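Local structure of predicted sugar phosphatases of the HAD superfamily (Cytophaga hutchinsonii, 2HX1) at residues K88-L93 and I200-P205; M190-S193 and R198-R201; S6-L11 and F39-A44; I17-D20 and V24-T27; D170-Y173 and D179-I182. The protein probably acts as a magnesium-dependent phosphatase of the HAD superfamily, hydrolysing phosphate esters that are likely to be those of sugars. All blocks are in the same frame, centred on the assembly; numbering follows the deposited sequence.

Contact 1: K88-L93 and I200-P205; sequences KEYIDL and IRFGKP
The rings of Tyr90 and Phe202 meet obliquely, their planes 53° apart and their centroids 5.5 Å from each other, in an arrangement that is neither a stack nor edge-to-face. CG2 of Ile200, two residues back on the same strand, covers one face of the Phe202 ring, offset toward the rim, while Tyr90 CD2 comes to the edge of that ring, 3.5 Å from Phe202 CZ. This is helix-on-sheet packing in an alpha/beta domain: helix 83-94 lies against strand 199-202, an outermost strand of a five-stranded parallel sheet. With CG anti to the backbone N (chi1 -171°), Tyr90 extends from its helix and crosses Phe202 at about a right angle. Tyr90 CB also touches the rim of the phenylalanine ring, 3.8 Å from Phe202 CZ. The neighbouring strand 164-167 takes part through Ile165, which touches both side chains, and Ile86 and Thr87 of the helix add to the packing on Phe202. Asn243 of the second subunit packs on Tyr90, and Lys244 of that subunit lies against Ile200 and Phe202, so this buried apolar cluster also borders a subunit interface. Beyond the strand the chain runs through Gly203 to Lys204, whose NZ forms a salt bridge with Asp238. At the far end of the tyrosine, the hydroxyl meets a hydrocarbon group, Tyr90 OH lying 3.9 Å from Ile200 CD1.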
# COMPACT_ATOMS: atom_id res chain seq x y z
N LYS A 88 14.72 -23.82 -6.90
CA LYS A 88 14.90 -25.19 -7.32
C LYS A 88 14.63 -26.15 -6.18
O LYS A 88 13.92 -27.13 -6.36
CB LYS A 88 16.34 -25.41 -7.83
CG LYS A 88 16.58 -26.74 -8.54
CD LYS A 88 17.68 -26.59 -9.61
CE LYS A 88 17.97 -27.89 -10.37
NZ LYS A 88 16.80 -28.41 -11.14
N GLU A 89 15.21 -25.88 -5.01
CA GLU A 89 15.02 -26.75 -3.85
C GLU A 89 13.58 -26.74 -3.36
O GLU A 89 13.09 -27.76 -2.85
CB GLU A 89 15.93 -26.36 -2.67
CG GLU A 89 17.43 -26.56 -2.93
N TYR A 90 12.92 -25.59 -3.49
CA TYR A 90 11.52 -25.45 -3.09
C TYR A 90 10.61 -26.27 -3.98
O TYR A 90 9.74 -26.96 -3.47
CB TYR A 90 11.08 -23.99 -3.07
CG TYR A 90 9.71 -23.80 -2.44
CD1 TYR A 90 8.54 -23.96 -3.18
CD2 TYR A 90 9.60 -23.44 -1.11
CE1 TYR A 90 7.28 -23.78 -2.61
CE2 TYR A 90 8.34 -23.30 -0.51
CZ TYR A 90 7.19 -23.46 -1.27
OH TYR A 90 5.96 -23.27 -0.70
N ILE A 91 10.82 -26.19 -5.29
CA ILE A 91 10.07 -27.00 -6.25
C ILE A 91 10.27 -28.48 -6.01
O ILE A 91 9.30 -29.24 -5.95
CB ILE A 91 10.47 -26.65 -7.69
CG1 ILE A 91 9.96 -25.24 -8.03
CG2 ILE A 91 9.87 -27.65 -8.68
CD1 ILE A 91 10.54 -24.71 -9.33
N ASP A 92 11.52 -28.91 -5.89
CA ASP A 92 11.81 -30.32 -5.71
C ASP A 92 11.10 -30.86 -4.46
O ASP A 92 10.57 -31.97 -4.43
CB ASP A 92 13.30 -30.55 -5.53
CG ASP A 92 13.64 -32.01 -5.12
OD1 ASP A 92 13.40 -32.95 -5.93
OD2 ASP A 92 14.15 -32.20 -3.98
N LEU A 93 11.11 -30.05 -3.41
CA LEU A 93 10.56 -30.47 -2.17
C LEU A 93 9.05 -30.36 -2.14
O LEU A 93 8.37 -31.27 -1.63
CB LEU A 93 11.11 -29.65 -1.03
CG LEU A 93 10.27 -29.71 0.24
CD1 LEU A 93 10.22 -31.17 0.78
CD2 LEU A 93 10.84 -28.75 1.26
N ILE A 200 5.59 -15.84 -3.25
CA ILE A 200 6.71 -16.23 -2.40
C ILE A 200 7.94 -15.66 -3.07
O ILE A 200 8.23 -15.96 -4.24
CB ILE A 200 6.89 -17.76 -2.31
CG1 ILE A 200 5.64 -18.45 -1.72
CG2 ILE A 200 8.12 -18.06 -1.43
CD1 ILE A 200 5.31 -19.81 -2.32
N ARG A 201 8.65 -14.81 -2.34
CA ARG A 201 9.85 -14.17 -2.85
C ARG A 201 11.11 -14.74 -2.19
O ARG A 201 11.20 -14.78 -0.99
CB ARG A 201 9.75 -12.67 -2.58
CG ARG A 201 8.79 -11.97 -3.57
CD ARG A 201 8.48 -10.56 -3.17
NE ARG A 201 7.58 -9.92 -4.14
CZ ARG A 201 7.97 -9.16 -5.17
NH1 ARG A 201 9.25 -8.90 -5.39
NH2 ARG A 201 7.04 -8.64 -5.98
N PHE A 202 12.08 -15.16 -3.00
CA PHE A 202 13.32 -15.75 -2.49
C PHE A 202 14.47 -14.81 -2.75
O PHE A 202 14.51 -14.12 -3.78
CB PHE A 202 13.62 -17.09 -3.18
CG PHE A 202 12.65 -18.21 -2.79
CD1 PHE A 202 12.43 -18.53 -1.46
CD2 PHE A 202 12.01 -18.95 -3.76
CE1 PHE A 202 11.57 -19.58 -1.10
CE2 PHE A 202 11.16 -20.00 -3.41
CZ PHE A 202 10.94 -20.30 -2.08
N GLY A 203 15.39 -14.79 -1.79
CA GLY A 203 16.61 -14.03 -1.93
C GLY A 203 16.65 -12.91 -0.93
O GLY A 203 15.74 -12.76 -0.11
N LYS A 204 17.71 -12.10 -1.05
CA LYS A 204 17.93 -10.96 -0.17
C LYS A 204 16.68 -10.10 -0.19
O LYS A 204 16.11 -9.89 -1.25
CB LYS A 204 19.15 -10.14 -0.64
CG LYS A 204 20.46 -10.97 -0.86
CD LYS A 204 21.54 -10.13 -1.53
CE LYS A 204 21.27 -9.90 -3.02
NZ LYS A 204 22.44 -9.33 -3.69
N PRO A 205 16.28 -9.55 0.97
CA PRO A 205 16.92 -9.52 2.29
C PRO A 205 16.70 -10.74 3.22
O PRO A 205 17.04 -10.66 4.42
CB PRO A 205 16.26 -8.30 2.93
CG PRO A 205 14.87 -8.33 2.40
CD PRO A 205 15.02 -8.80 0.96

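Contact 2: M190-S193 and R198-R201; sequences MIES and RFIR. With EDO (1,2-ethanediol), chain M.
The carboxylate of Glu192 grips the backbone of Arg198 and Phe199, closing a helix-to-strand connection of an alpha/beta domain in which helix 184-195 leads into strand 199-202. Glu192 OE2 accepts two backbone N-H groups, from Phe199 N at 2.8 Å and from Arg198 N at 3.0 Å. Both donors lie on the anti side of this oxygen but approach from opposite faces of the carboxylate plane; the bond from Phe199 is the straighter, at 164° against 151°. The other oxygen, Glu192 OE1, forms a salt bridge with Arg201 NH2 at 3.1 Å. OE1 lies near the guanidinium plane, whereas the NH2 group meets it from above the carboxylate plane. An extended chain beyond CG carries the carboxylate of Glu192 across to the strand.

The tightly packed part lies beside these bonds. Glu192 CG sits at the edge of the Phe199 ring, 3.6 Å from Phe199 CD1, and Ile191 CG2 reaches the same edge at CE1. Leu138 of strand 133-138 touches both Ile191 and Phe199, placing this apolar part against the sheet. The other side is wetter: a water donates to Glu192 OE2 and to Phe199 O and weakly accepts from Arg201 NE. Arg201 NH1 is bonded to Asn168, so several partners fix the guanidinium. An ethanediol, probably from the crystallisation liquor, lies between Phe199 and Thr269 of the second subunit; its O1 donates to Phe199 O over 2.7 Å.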
# COMPACT_ATOMS: atom_id res chain seq x y z
N MSE A 190 3.63 -5.95 -10.27
CA MSE A 190 2.51 -5.50 -11.09
C MSE A 190 1.36 -6.45 -10.99
O MSE A 190 0.21 -6.03 -10.89
CB MSE A 190 2.93 -5.43 -12.54
CG MSE A 190 3.85 -4.27 -12.82
SE MSE A 190 4.45 -4.19 -14.67
CE MSE A 190 4.16 -5.87 -15.36
N ILE A 191 1.65 -7.74 -11.07
CA ILE A 191 0.62 -8.75 -10.89
C ILE A 191 -0.04 -8.60 -9.52
O ILE A 191 -1.28 -8.62 -9.36
CB ILE A 191 1.20 -10.16 -11.04
CG1 ILE A 191 1.64 -10.40 -12.51
CG2 ILE A 191 0.14 -11.20 -10.64
CD1 ILE A 191 2.59 -11.66 -12.67
N GLU A 192 0.80 -8.44 -8.50
CA GLU A 192 0.32 -8.29 -7.15
C GLU A 192 -0.51 -7.02 -6.91
O GLU A 192 -1.33 -6.97 -5.99
CB GLU A 192 1.51 -8.37 -6.19
CG GLU A 192 2.10 -9.77 -6.12
CD GLU A 192 3.24 -9.88 -5.09
OE1 GLU A 192 4.14 -9.00 -5.09
OE2 GLU A 192 3.22 -10.83 -4.29
N SER A 193 -0.32 -6.00 -7.74
CA SER A 193 -1.16 -4.79 -7.65
C SER A 193 -2.62 -5.06 -8.06
O SER A 193 -3.50 -4.35 -7.64
CB SER A 193 -0.56 -3.63 -8.46
OG SER A 193 -0.74 -3.82 -9.86
N ARG A 198 0.89 -12.22 -3.08
CA ARG A 198 0.60 -13.54 -3.62
C ARG A 198 1.86 -14.33 -4.00
O ARG A 198 1.77 -15.55 -4.16
CB ARG A 198 -0.35 -13.40 -4.83
CG ARG A 198 -0.75 -14.72 -5.56
CD ARG A 198 -1.75 -15.51 -4.77
NE ARG A 198 -2.30 -16.65 -5.50
CZ ARG A 198 -1.70 -17.82 -5.63
NH1 ARG A 198 -0.50 -18.01 -5.13
NH2 ARG A 198 -2.30 -18.81 -6.30
N PHE A 199 3.01 -13.64 -4.16
CA PHE A 199 4.26 -14.30 -4.50
C PHE A 199 5.10 -14.61 -3.28
O PHE A 199 5.22 -13.79 -2.37
CB PHE A 199 5.08 -13.51 -5.52
CG PHE A 199 4.53 -13.60 -6.89
CD1 PHE A 199 3.41 -12.87 -7.25
CD2 PHE A 199 5.09 -14.44 -7.81
CE1 PHE A 199 2.86 -12.98 -8.53
CE2 PHE A 199 4.54 -14.58 -9.10
CZ PHE A 199 3.44 -13.85 -9.45
N ILE A 200 5.59 -15.84 -3.25
CA ILE A 200 6.71 -16.23 -2.40
C ILE A 200 7.94 -15.66 -3.07
O ILE A 200 8.23 -15.96 -4.24
CB ILE A 200 6.89 -17.76 -2.31
CG1 ILE A 200 5.64 -18.45 -1.72
CG2 ILE A 200 8.12 -18.06 -1.43
CD1 ILE A 200 5.31 -19.81 -2.32
N ARG A 201 8.65 -14.81 -2.34
CA ARG A 201 9.85 -14.17 -2.85
C ARG A 201 11.11 -14.74 -2.19
O ARG A 201 11.20 -14.78 -0.99
CB ARG A 201 9.75 -12.67 -2.58
CG ARG A 201 8.79 -11.97 -3.57
CD ARG A 201 8.48 -10.56 -3.17
NE ARG A 201 7.58 -9.92 -4.14
CZ ARG A 201 7.97 -9.16 -5.17
NH1 ARG A 201 9.25 -8.90 -5.39
NH2 ARG A 201 7.04 -8.64 -5.98
C1 EDO M . 3.04 -14.50 0.54
O1 EDO M . 4.21 -13.79 0.12
C2 EDO M . 2.62 -15.48 -0.55
O2 EDO M . 1.21 -15.39 -0.75
O HOH W 1 5.20 -11.00 -2.26

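Contact 3: S6-L11 and F39-A44; sequences SFKSLL and FDYLKA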
# COMPACT_ATOMS: atom_id res chain seq x y z
N SER A 6 37.87 3.77 1.70
CA SER A 6 38.30 3.00 0.54
C SER A 6 37.97 1.54 0.76
O SER A 6 38.16 1.02 1.85
CB SER A 6 39.78 3.14 0.22
OG SER A 6 40.54 2.26 0.98
N PHE A 7 37.47 0.89 -0.27
CA PHE A 7 37.12 -0.51 -0.16
C PHE A 7 38.35 -1.32 0.25
O PHE A 7 38.29 -2.12 1.19
CB PHE A 7 36.49 -0.98 -1.46
CG PHE A 7 35.99 -2.37 -1.40
CD1 PHE A 7 34.97 -2.70 -0.52
CD2 PHE A 7 36.55 -3.35 -2.18
CE1 PHE A 7 34.50 -4.00 -0.44
CE2 PHE A 7 36.09 -4.65 -2.11
CZ PHE A 7 35.05 -4.97 -1.23
N LYS A 8 39.49 -1.08 -0.40
CA LYS A 8 40.74 -1.74 -0.03
C LYS A 8 40.99 -1.70 1.48
O LYS A 8 41.34 -2.71 2.11
CB LYS A 8 41.93 -1.10 -0.76
CG LYS A 8 43.25 -1.88 -0.62
CD LYS A 8 44.33 -1.37 -1.58
CE LYS A 8 45.71 -1.99 -1.28
NZ LYS A 8 46.85 -1.12 -1.76
N SER A 9 40.80 -0.51 2.06
CA SER A 9 41.11 -0.31 3.48
C SER A 9 40.23 -1.16 4.46
O SER A 9 40.60 -1.36 5.63
CB SER A 9 40.97 1.16 3.87
OG SER A 9 39.61 1.47 4.10
N LEU A 10 39.07 -1.60 4.00
CA LEU A 10 38.19 -2.44 4.83
C LEU A 10 38.60 -3.90 4.81
O LEU A 10 38.34 -4.61 5.77
CB LEU A 10 36.70 -2.33 4.40
CG LEU A 10 36.11 -0.95 4.16
CD1 LEU A 10 34.71 -1.09 3.55
CD2 LEU A 10 36.08 -0.13 5.44
N LEU A 11 39.21 -4.36 3.72
CA LEU A 11 39.34 -5.79 3.47
C LEU A 11 40.05 -6.62 4.56
O LEU A 11 39.70 -7.77 4.74
CB LEU A 11 39.97 -6.03 2.11
CG LEU A 11 39.11 -5.51 0.95
CD1 LEU A 11 39.80 -5.78 -0.35
CD2 LEU A 11 37.71 -6.15 0.95
N PHE A 39 39.46 -8.71 -7.86
CA PHE A 39 39.52 -10.17 -7.77
C PHE A 39 40.96 -10.69 -7.74
O PHE A 39 41.30 -11.60 -7.00
CB PHE A 39 38.64 -10.80 -8.86
CG PHE A 39 37.19 -10.61 -8.60
CD1 PHE A 39 36.58 -11.32 -7.59
CD2 PHE A 39 36.45 -9.66 -9.29
CE1 PHE A 39 35.23 -11.14 -7.30
CE2 PHE A 39 35.11 -9.47 -9.00
CZ PHE A 39 34.51 -10.21 -8.01
N ASP A 40 41.82 -10.09 -8.55
CA ASP A 40 43.25 -10.32 -8.44
C ASP A 40 43.72 -10.06 -6.99
O ASP A 40 44.44 -10.86 -6.38
CB ASP A 40 43.98 -9.39 -9.40
CG ASP A 40 43.75 -9.77 -10.86
OD1 ASP A 40 43.47 -10.97 -11.12
OD2 ASP A 40 43.85 -8.88 -11.75
N TYR A 41 43.26 -8.95 -6.42
CA TYR A 41 43.70 -8.60 -5.06
C TYR A 41 43.30 -9.66 -4.05
O TYR A 41 44.12 -10.11 -3.25
CB TYR A 41 43.14 -7.24 -4.63
CG TYR A 41 43.64 -6.76 -3.28
CD1 TYR A 41 44.90 -6.21 -3.14
CD2 TYR A 41 42.82 -6.83 -2.15
CE1 TYR A 41 45.36 -5.75 -1.89
CE2 TYR A 41 43.26 -6.38 -0.91
CZ TYR A 41 44.53 -5.84 -0.79
OH TYR A 41 44.96 -5.39 0.44
N LEU A 42 42.04 -10.07 -4.07
CA LEU A 42 41.57 -11.02 -3.06
C LEU A 42 42.33 -12.36 -3.18
O LEU A 42 42.65 -12.98 -2.16
CB LEU A 42 40.06 -11.24 -3.16
CG LEU A 42 39.17 -10.02 -2.90
CD1 LEU A 42 37.76 -10.29 -3.41
CD2 LEU A 42 39.18 -9.68 -1.42
N LYS A 43 42.59 -12.80 -4.41
CA LYS A 43 43.39 -14.02 -4.62
C LYS A 43 44.78 -13.84 -3.98
O LYS A 43 45.14 -14.55 -3.03
CB LYS A 43 43.54 -14.34 -6.11
CG LYS A 43 44.43 -15.58 -6.37
CD LYS A 43 44.04 -16.29 -7.66
CE LYS A 43 44.28 -15.42 -8.89
NZ LYS A 43 43.03 -15.33 -9.70
N ALA A 44 45.52 -12.85 -4.46
CA ALA A 44 46.85 -12.56 -3.89
C ALA A 44 46.83 -12.46 -2.35
O ALA A 44 47.80 -12.81 -1.69
CB ALA A 44 47.47 -11.30 -4.53
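The short, loosely hydrogen-bonded helix around residues 7-10 lies beside helix 35-44, with backbones 9.0 Å apart between Lys8 CA and Tyr41 CA and 8.7 Å between Leu11 CA and Leu42 CA. Tyr41 is the main side chain between them. A chi1 of -175° swings its ring away from its own backbone N, toward Lys8 of the short helix and Leu11 just after it. Leu11 and Tyr41 run alongside one another, pointing opposite ways, and Leu11 CD1 lies 3.6 Å from Tyr41 CE2. The same methyl, Leu11 CD1, reaches Leu42 CD2 at 4.1 Å, bridging two successive residues of helix 35-44. Lys8, extended beyond CG, lays its aliphatic chain across the hydroxyl end of the tyrosine: Lys8 CE is 3.8 Å from Tyr41 CE1, and Lys8 CG is 4.0 Å from Tyr41 OH. At the start of the shorter helix, Ser6 is the N-cap, Ser6 OG accepting from Ser9 N at 3.0 Å. Deeper in the fold, Leu11 touches Ile17 and Leu42 touches Phe19, both on strand 16-19 of the six-stranded parallel sheet. The contact thus fastens the N-terminal helix to the first long helix of the HAD domain by hydrocarbon contacts across the pair. The lysine contributes methylene groups to this surface, so the contact grades from a buried leucine side to a solvent-exposed edge at Lys8.

Contact 4: I17-D20 and V24-T27; sequences IFFD and VLKT. With MG (magnesium ion), chain E.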
# COMPACT_ATOMS: atom_id res chain seq x y z
N ILE A 17 34.22 -12.01 1.75
CA ILE A 17 33.39 -10.96 1.18
C ILE A 17 32.19 -11.62 0.48
O ILE A 17 32.35 -12.63 -0.21
CB ILE A 17 34.20 -10.07 0.15
CG1 ILE A 17 35.59 -9.73 0.68
CG2 ILE A 17 33.46 -8.77 -0.18
CD1 ILE A 17 35.55 -8.86 1.95
N PHE A 18 31.00 -11.08 0.71
CA PHE A 18 29.84 -11.37 -0.14
C PHE A 18 29.57 -10.16 -1.04
O PHE A 18 29.39 -9.06 -0.55
CB PHE A 18 28.55 -11.66 0.68
CG PHE A 18 28.64 -12.85 1.61
CD1 PHE A 18 29.68 -13.76 1.57
CD2 PHE A 18 27.60 -13.10 2.51
CE1 PHE A 18 29.71 -14.85 2.44
CE2 PHE A 18 27.66 -14.17 3.39
CZ PHE A 18 28.70 -15.05 3.32
N PHE A 19 29.59 -10.39 -2.35
CA PHE A 19 29.36 -9.35 -3.34
C PHE A 19 27.97 -9.52 -3.97
O PHE A 19 27.67 -10.58 -4.45
CB PHE A 19 30.39 -9.45 -4.47
CG PHE A 19 31.79 -8.99 -4.11
CD1 PHE A 19 32.10 -7.64 -4.02
CD2 PHE A 19 32.80 -9.89 -3.92
CE1 PHE A 19 33.36 -7.22 -3.73
CE2 PHE A 19 34.07 -9.47 -3.61
CZ PHE A 19 34.36 -8.15 -3.55
N ASP A 20 27.12 -8.49 -3.91
CA ASP A 20 26.04 -8.33 -4.87
C ASP A 20 26.69 -8.11 -6.25
O ASP A 20 27.82 -7.63 -6.31
CB ASP A 20 25.15 -7.15 -4.48
CG ASP A 20 24.08 -6.84 -5.51
OD1 ASP A 20 23.43 -7.77 -6.01
OD2 ASP A 20 23.89 -5.65 -5.82
N VAL A 24 27.41 -3.19 -8.51
CA VAL A 24 28.60 -3.39 -7.68
C VAL A 24 29.78 -3.92 -8.52
O VAL A 24 30.86 -3.35 -8.50
CB VAL A 24 28.28 -4.39 -6.55
CG1 VAL A 24 29.50 -4.63 -5.65
CG2 VAL A 24 27.06 -3.89 -5.71
N LEU A 25 29.56 -5.02 -9.23
CA LEU A 25 30.60 -5.63 -10.06
C LEU A 25 30.41 -5.29 -11.53
O LEU A 25 31.37 -5.26 -12.30
CB LEU A 25 30.58 -7.15 -9.94
CG LEU A 25 30.84 -7.79 -8.58
CD1 LEU A 25 30.78 -9.31 -8.73
CD2 LEU A 25 32.16 -7.33 -7.99
N LYS A 26 29.16 -5.05 -11.91
CA LYS A 26 28.82 -4.80 -13.31
C LYS A 26 27.54 -3.98 -13.39
O LYS A 26 26.81 -3.86 -12.39
CB LYS A 26 28.68 -6.12 -14.07
CG LYS A 26 27.59 -7.05 -13.56
CD LYS A 26 27.56 -8.33 -14.39
CE LYS A 26 26.45 -9.26 -13.97
NZ LYS A 26 26.23 -10.36 -14.95
N THR A 27 27.30 -3.41 -14.57
CA THR A 27 26.17 -2.51 -14.83
C THR A 27 25.62 -2.82 -16.22
O THR A 27 25.97 -3.85 -16.81
CB THR A 27 26.57 -1.04 -14.81
OG1 THR A 27 27.62 -0.81 -15.78
CG2 THR A 27 27.03 -0.64 -13.43
MG MG E . 22.71 -4.48 -6.88
O HOH W 2 21.98 -6.21 -7.70
O HOH W 3 21.39 -4.75 -5.21
O HOH W 4 21.50 -3.38 -8.03
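The HAD signature loop begins where strand 16-19 of the Rossmann-like core ends, and here it carries Asp20, a ligand of the magnesium ion. The chain turns after this residue, and Val24 and Leu25 fold back against the strand end. Asp20 OD2 binds the metal at 2.0 Å; three waters, the Phe22 carbonyl oxygen and Asp233 complete the six ligands. Asp20 OD1 accepts from one of the metal-bound waters at 2.7 Å and forms a salt bridge with Lys204, so both carboxylate oxygens are held. The position matches that of the nucleophilic aspartate in HAD phosphatases, a role that remains inferred for this protein.

Val24 packs beside this site, with Val24 CG2 3.6 Å from Asp20 OD2 and Val24 CB 3.3 Å from Asp20 O. The valine divides its methyls between two neighbours: at chi1 180°, CG2 faces the carboxylate, while CG1 comes to the edge of the Phe19 ring. Thr38 and Leu42 of helix 35-44 touch this phenylalanine, linking the loop's packing to the helix. Leu25 runs roughly perpendicular to Phe19, with Leu25 CD2 4.0 Å from Phe19 CD1.

Contact 5: D170-Y173 and D179-I182; sequences DNTY and DVAI. With EDO (1,2-ethanediol), chain N.
Tyr173 and Ala181 form the antiparallel hydrogen-bonded pair of a small beta hairpin. Two backbone bonds close it, Tyr173 N to Ala181 O and Ala181 N to Tyr173 O, each 2.7 Å long. Both side chains lie on the same face of the hairpin. A chi1 of 59° sets the tyrosine ring above the backbone, beside its strand partner. Ala181 CB lies over one ring face in a CH-pi contact, 3.4 Å from Tyr173 CZ and displaced toward the rim. Next along, Thr172 and Ile182 make a non-hydrogen-bonded pair, and Thr172 CB packs at 4.0 Å on Val180 CG2.

In the next shell, Tyr173 OH is hydrogen-bonded to Asp141 and accepts at 3.0 Å from O1 of an ethanediol, probably from the crystallisation liquor. The tyrosine side chain lies about 9 Å from the magnesium ion. Asn151 and Asn155 of the third subunit accept from the outer N-H groups of Ile182 and Val180, while Lys159 of that subunit pairs with Asp179. Within the chain, Asn171 is bonded to Thr189, and Ile182 packs on Val187 and Met190, seating the hairpin against helix 184-195.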
# COMPACT_ATOMS: atom_id res chain seq x y z
N ASP A 170 14.99 -6.21 -7.83
CA ASP A 170 14.50 -4.84 -7.84
C ASP A 170 13.35 -4.83 -8.84
O ASP A 170 13.28 -5.67 -9.71
CB ASP A 170 15.63 -3.88 -8.28
CG ASP A 170 16.87 -3.90 -7.34
OD1 ASP A 170 16.68 -3.88 -6.09
OD2 ASP A 170 18.02 -3.90 -7.86
N ASN A 171 12.43 -3.87 -8.70
CA ASN A 171 11.32 -3.74 -9.65
C ASN A 171 11.76 -3.33 -11.02
O ASN A 171 11.07 -3.63 -11.96
CB ASN A 171 10.32 -2.71 -9.18
CG ASN A 171 9.48 -3.20 -8.08
OD1 ASN A 171 9.21 -4.40 -7.98
ND2 ASN A 171 9.06 -2.28 -7.21
N THR A 172 12.87 -2.59 -11.13
CA THR A 172 13.44 -2.21 -12.43
C THR A 172 14.94 -2.44 -12.45
O THR A 172 15.55 -2.55 -11.40
CB THR A 172 13.22 -0.74 -12.77
OG1 THR A 172 13.92 0.07 -11.82
CG2 THR A 172 11.74 -0.40 -12.78
N TYR A 173 15.52 -2.50 -13.65
CA TYR A 173 16.97 -2.47 -13.83
C TYR A 173 17.37 -1.39 -14.85
O TYR A 173 16.61 -1.09 -15.78
CB TYR A 173 17.51 -3.83 -14.28
CG TYR A 173 16.97 -4.46 -15.60
CD1 TYR A 173 15.82 -5.22 -15.59
CD2 TYR A 173 17.66 -4.34 -16.82
CE1 TYR A 173 15.32 -5.83 -16.74
CE2 TYR A 173 17.16 -4.97 -18.01
CZ TYR A 173 15.98 -5.71 -17.94
OH TYR A 173 15.43 -6.34 -19.04
N ASP A 179 17.60 5.13 -19.41
CA ASP A 179 16.41 4.28 -19.35
C ASP A 179 16.54 3.07 -18.41
O ASP A 179 17.63 2.47 -18.23
CB ASP A 179 16.08 3.76 -20.74
CG ASP A 179 15.62 4.87 -21.68
OD1 ASP A 179 16.05 6.03 -21.54
OD2 ASP A 179 14.82 4.56 -22.59
N VAL A 180 15.40 2.69 -17.84
CA VAL A 180 15.31 1.46 -17.06
C VAL A 180 14.38 0.47 -17.79
O VAL A 180 13.73 0.81 -18.80
CB VAL A 180 14.75 1.69 -15.63
CG1 VAL A 180 15.51 2.80 -14.91
CG2 VAL A 180 13.27 2.02 -15.67
N ALA A 181 14.35 -0.75 -17.28
CA ALA A 181 13.49 -1.79 -17.77
C ALA A 181 12.85 -2.46 -16.55
O ALA A 181 13.46 -2.53 -15.47
CB ALA A 181 14.30 -2.80 -18.56
N ILE A 182 11.62 -2.90 -16.71
CA ILE A 182 10.92 -3.60 -15.66
C ILE A 182 11.52 -5.00 -15.55
O ILE A 182 11.64 -5.71 -16.56
CB ILE A 182 9.42 -3.67 -15.97
CG1 ILE A 182 8.83 -2.26 -16.05
CG2 ILE A 182 8.69 -4.43 -14.91
CD1 ILE A 182 7.45 -2.21 -16.70
C1 EDO N . 17.93 -9.30 -20.72
O1 EDO N . 17.61 -8.02 -20.14
C2 EDO N . 17.33 -10.41 -19.86
O2 EDO N . 16.25 -9.91 -19.04

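From the N terminus, contact 3 closes the first loop by joining helix 7-10 to helix 35-44. Contact 4 is nested inside that loop, and the two touch through the side chains of strand 16-19, binding both helices to the six-stranded sheet. Contact 1 then closes a long loop from helix 83-94 to strand 199-202 of the five-stranded sheet. Contact 5, the hairpin, is nested within it and precedes contact 2, which it touches and which closes the short turn from helix 184-195 into strand 199-202. Contacts 1 and 2 end on the same strand. Just beyond that strand, contact 1 also touches contact 4, tying the two sheets together beside the metal site.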